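Local coordinates for S-adenosyl-L-methionine-dependent 2-deoxy-scyllo-inosamine dehydrogenase (Bacillus circulans, PDB 4M7S), which catalyses the radical S-adenosylmethionine-dependent two-electron oxidation of 2-deoxy-scyllo-inosamine to amino-dideoxy-scyllo-inosose in butirosin biosynthesis, using two [4Fe-4S] clusters, at residues Lys99-Gln102 against Thr103-Leu107. Residues are numbered along the deposited sequence; the frame is centred on the assembly and turned at random.
Sequences KRLQ and TLTEL
The guanidinium group of Arg100 has Leu104 CD1 over one face, 4.1 Å above the plane and displaced from the centre of the group toward its margin. The methyl CG2 of Thr103 sits at its edge, 3.9 Å from Arg100 NH1. These are neighbours within one alpha-helix, 98-107, the helical part of a beta-alpha-beta unit between strands 86-91 and 111-116 in the radical SAM fold. The Arg100 chain bends at chi2 (-61°) and again at chi3, which turns the guanidinium forward along the helix, toward Leu104. NH1 forms a salt bridge with Asp72 of helix 71-81, so the arginine ties two neighbouring helices together. A water accepts from NH1 and makes a weak bond to Thr103 OG1.

Two threonine hydroxyls double the backbone bonds of their own residues. Lys99 O accepts from Thr103 N at 2.9 Å and also from Thr103 OG1, the two donors arriving from opposite faces of the carbonyl plane. Thr103 OG1 lies beside its own backbone N (chi1 -65°), which directs the hydroxyl back to the carbonyl one turn earlier. Thr105 repeats the pattern on Leu101 O. Leu104 N and Glu106 N continue the i to i-4 bonding to Arg100 O and Gln102 O.

Leu101 and Leu104 are buried, and both touch Phe112 of strand 111-116. This side of the helix therefore packs on the sheet. Leu101 and Thr105 run alongside each other in the same direction. Leu101 CD2 lies 3.6 Å from Thr105 OG1, the same hydroxyl that donates to Leu101 O at 2.8 Å.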
ATOM      1  N   LYS A  99     -15.980 -17.682  -6.802  1.00 27.18           N
ATOM      2  CA  LYS A  99     -16.037 -17.069  -8.126  1.00 28.33           C
ATOM      3  C   LYS A  99     -15.149 -15.828  -8.263  1.00 24.30           C
ATOM      4  O   LYS A  99     -14.402 -15.705  -9.241  1.00 24.83           O
ATOM      5  CB  LYS A  99     -17.487 -16.729  -8.466  1.00 32.42           C
ATOM      6  CG  LYS A  99     -17.703 -16.180  -9.854  1.00 36.95           C
ATOM      7  CD  LYS A  99     -19.198 -16.214 -10.176  1.00 40.34           C
ATOM      8  CE  LYS A  99     -19.630 -14.995 -10.960  1.00 43.11           C
ATOM      9  NZ  LYS A  99     -19.278 -15.105 -12.394  1.00 45.53           N
ATOM     10  N   ARG A 100     -15.233 -14.903  -7.308  1.00 23.28           N
ATOM     11  CA  ARG A 100     -14.344 -13.731  -7.318  1.00 25.15           C
ATOM     12  C   ARG A 100     -12.883 -14.172  -7.258  1.00 23.16           C
ATOM     13  O   ARG A 100     -12.020 -13.622  -7.946  1.00 24.41           O
ATOM     14  CB  ARG A 100     -14.634 -12.783  -6.142  1.00 27.80           C
ATOM     15  CG  ARG A 100     -15.992 -12.094  -6.197  1.00 34.84           C
ATOM     16  CD  ARG A 100     -16.145 -11.212  -7.438  1.00 35.11           C
ATOM     17  NE  ARG A 100     -15.381  -9.962  -7.365  1.00 35.85           N
ATOM     18  CZ  ARG A 100     -14.554  -9.525  -8.320  1.00 34.50           C
ATOM     19  NH1 ARG A 100     -14.362 -10.237  -9.430  1.00 29.86           N
ATOM     20  NH2 ARG A 100     -13.923  -8.369  -8.174  1.00 34.15           N
ATOM     21  N   LEU A 101     -12.611 -15.176  -6.438  1.00 23.75           N
ATOM     22  CA  LEU A 101     -11.247 -15.671  -6.267  1.00 26.84           C
ATOM     23  C   LEU A 101     -10.695 -16.157  -7.607  1.00 26.77           C
ATOM     24  O   LEU A 101      -9.587 -15.794  -8.007  1.00 27.52           O
ATOM     25  CB  LEU A 101     -11.245 -16.821  -5.261  1.00 32.41           C
ATOM     26  CG  LEU A 101      -9.943 -17.328  -4.636  1.00 39.48           C
ATOM     27  CD1 LEU A 101     -10.288 -18.334  -3.548  1.00 44.57           C
ATOM     28  CD2 LEU A 101      -9.012 -17.974  -5.643  1.00 41.05           C
ATOM     29  N   GLN A 102     -11.458 -17.005  -8.287  1.00 23.45           N
ATOM     30  CA  GLN A 102     -10.964 -17.600  -9.516  1.00 28.05           C
ATOM     31  C   GLN A 102     -10.862 -16.559 -10.619  1.00 26.47           C
ATOM     32  O   GLN A 102      -9.949 -16.605 -11.434  1.00 28.16           O
ATOM     33  CB  GLN A 102     -11.835 -18.788  -9.937  1.00 31.79           C
ATOM     34  CG  GLN A 102     -11.787 -19.957  -8.951  1.00 35.54           C
ATOM     35  CD  GLN A 102     -12.372 -21.237  -9.531  1.00 45.26           C
ATOM     36  OE1 GLN A 102     -12.880 -21.247 -10.653  1.00 49.43           O
ATOM     37  NE2 GLN A 102     -12.300 -22.323  -8.769  1.00 46.90           N
ATOM     38  N   THR A 103     -11.801 -15.619 -10.624  1.00 26.54           N
ATOM     39  CA  THR A 103     -11.816 -14.525 -11.592  1.00 27.29           C
ATOM     40  C   THR A 103     -10.602 -13.620 -11.382  1.00 25.31           C
ATOM     41  O   THR A 103      -9.875 -13.325 -12.324  1.00 23.92           O
ATOM     42  CB  THR A 103     -13.106 -13.689 -11.465  1.00 27.23           C
ATOM     43  OG1 THR A 103     -14.233 -14.500 -11.818  1.00 27.84           O
ATOM     44  CG2 THR A 103     -13.057 -12.471 -12.362  1.00 26.01           C
ATOM     45  N   LEU A 104     -10.390 -13.186 -10.142  1.00 20.80           N
ATOM     46  CA  LEU A 104      -9.245 -12.340  -9.822  1.00 23.76           C
ATOM     47  C   LEU A 104      -7.916 -13.040 -10.096  1.00 25.42           C
ATOM     48  O   LEU A 104      -6.971 -12.410 -10.572  1.00 27.43           O
ATOM     49  CB  LEU A 104      -9.328 -11.847  -8.370  1.00 23.19           C
ATOM     50  CG  LEU A 104     -10.444 -10.805  -8.209  1.00 23.72           C
ATOM     51  CD1 LEU A 104     -10.758 -10.514  -6.752  1.00 23.14           C
ATOM     52  CD2 LEU A 104     -10.084  -9.524  -8.959  1.00 24.66           C
ATOM     53  N   THR A 105      -7.842 -14.339  -9.804  1.00 24.86           N
ATOM     54  CA  THR A 105      -6.636 -15.106 -10.113  1.00 29.42           C
ATOM     55  C   THR A 105      -6.347 -15.112 -11.623  1.00 31.71           C
ATOM     56  O   THR A 105      -5.223 -14.852 -12.053  1.00 30.48           O
ATOM     57  CB  THR A 105      -6.724 -16.542  -9.579  1.00 31.43           C
ATOM     58  OG1 THR A 105      -6.882 -16.509  -8.157  1.00 30.42           O
ATOM     59  CG2 THR A 105      -5.462 -17.318  -9.917  1.00 37.84           C
ATOM     60  N   GLU A 106      -7.364 -15.403 -12.428  1.00 31.20           N
ATOM     61  CA  GLU A 106      -7.199 -15.399 -13.885  1.00 33.64           C
ATOM     62  C   GLU A 106      -6.777 -14.023 -14.408  1.00 30.91           C
ATOM     63  O   GLU A 106      -5.993 -13.922 -15.346  1.00 35.40           O
ATOM     64  CB  GLU A 106      -8.487 -15.842 -14.568  1.00 36.98           C
ATOM     65  CG  GLU A 106      -8.520 -15.583 -16.072  1.00 47.29           C
ATOM     66  CD  GLU A 106      -9.857 -15.952 -16.694  1.00 55.00           C
ATOM     67  OE1 GLU A 106     -10.600 -15.032 -17.101  1.00 58.09           O
ATOM     68  OE2 GLU A 106     -10.164 -17.160 -16.770  1.00 57.35           O
ATOM     69  N   LEU A 107      -7.292 -12.967 -13.787  1.00 25.49           N
ATOM     70  CA  LEU A 107      -6.954 -11.602 -14.195  1.00 28.24           C
ATOM     71  C   LEU A 107      -5.527 -11.176 -13.840  1.00 29.36           C
ATOM     72  O   LEU A 107      -4.990 -10.254 -14.452  1.00 32.15           O
ATOM     73  CB  LEU A 107      -7.958 -10.607 -13.618  1.00 27.48           C
ATOM     74  CG  LEU A 107      -9.389 -10.737 -14.149  1.00 29.28           C
ATOM     75  CD1 LEU A 107     -10.292  -9.844 -13.331  1.00 29.44           C
ATOM     76  CD2 LEU A 107      -9.482 -10.384 -15.620  1.00 31.29           C
TER
HETATM   77  O   HOH W   1     -16.313 -12.454 -10.372  1.00 26.50           O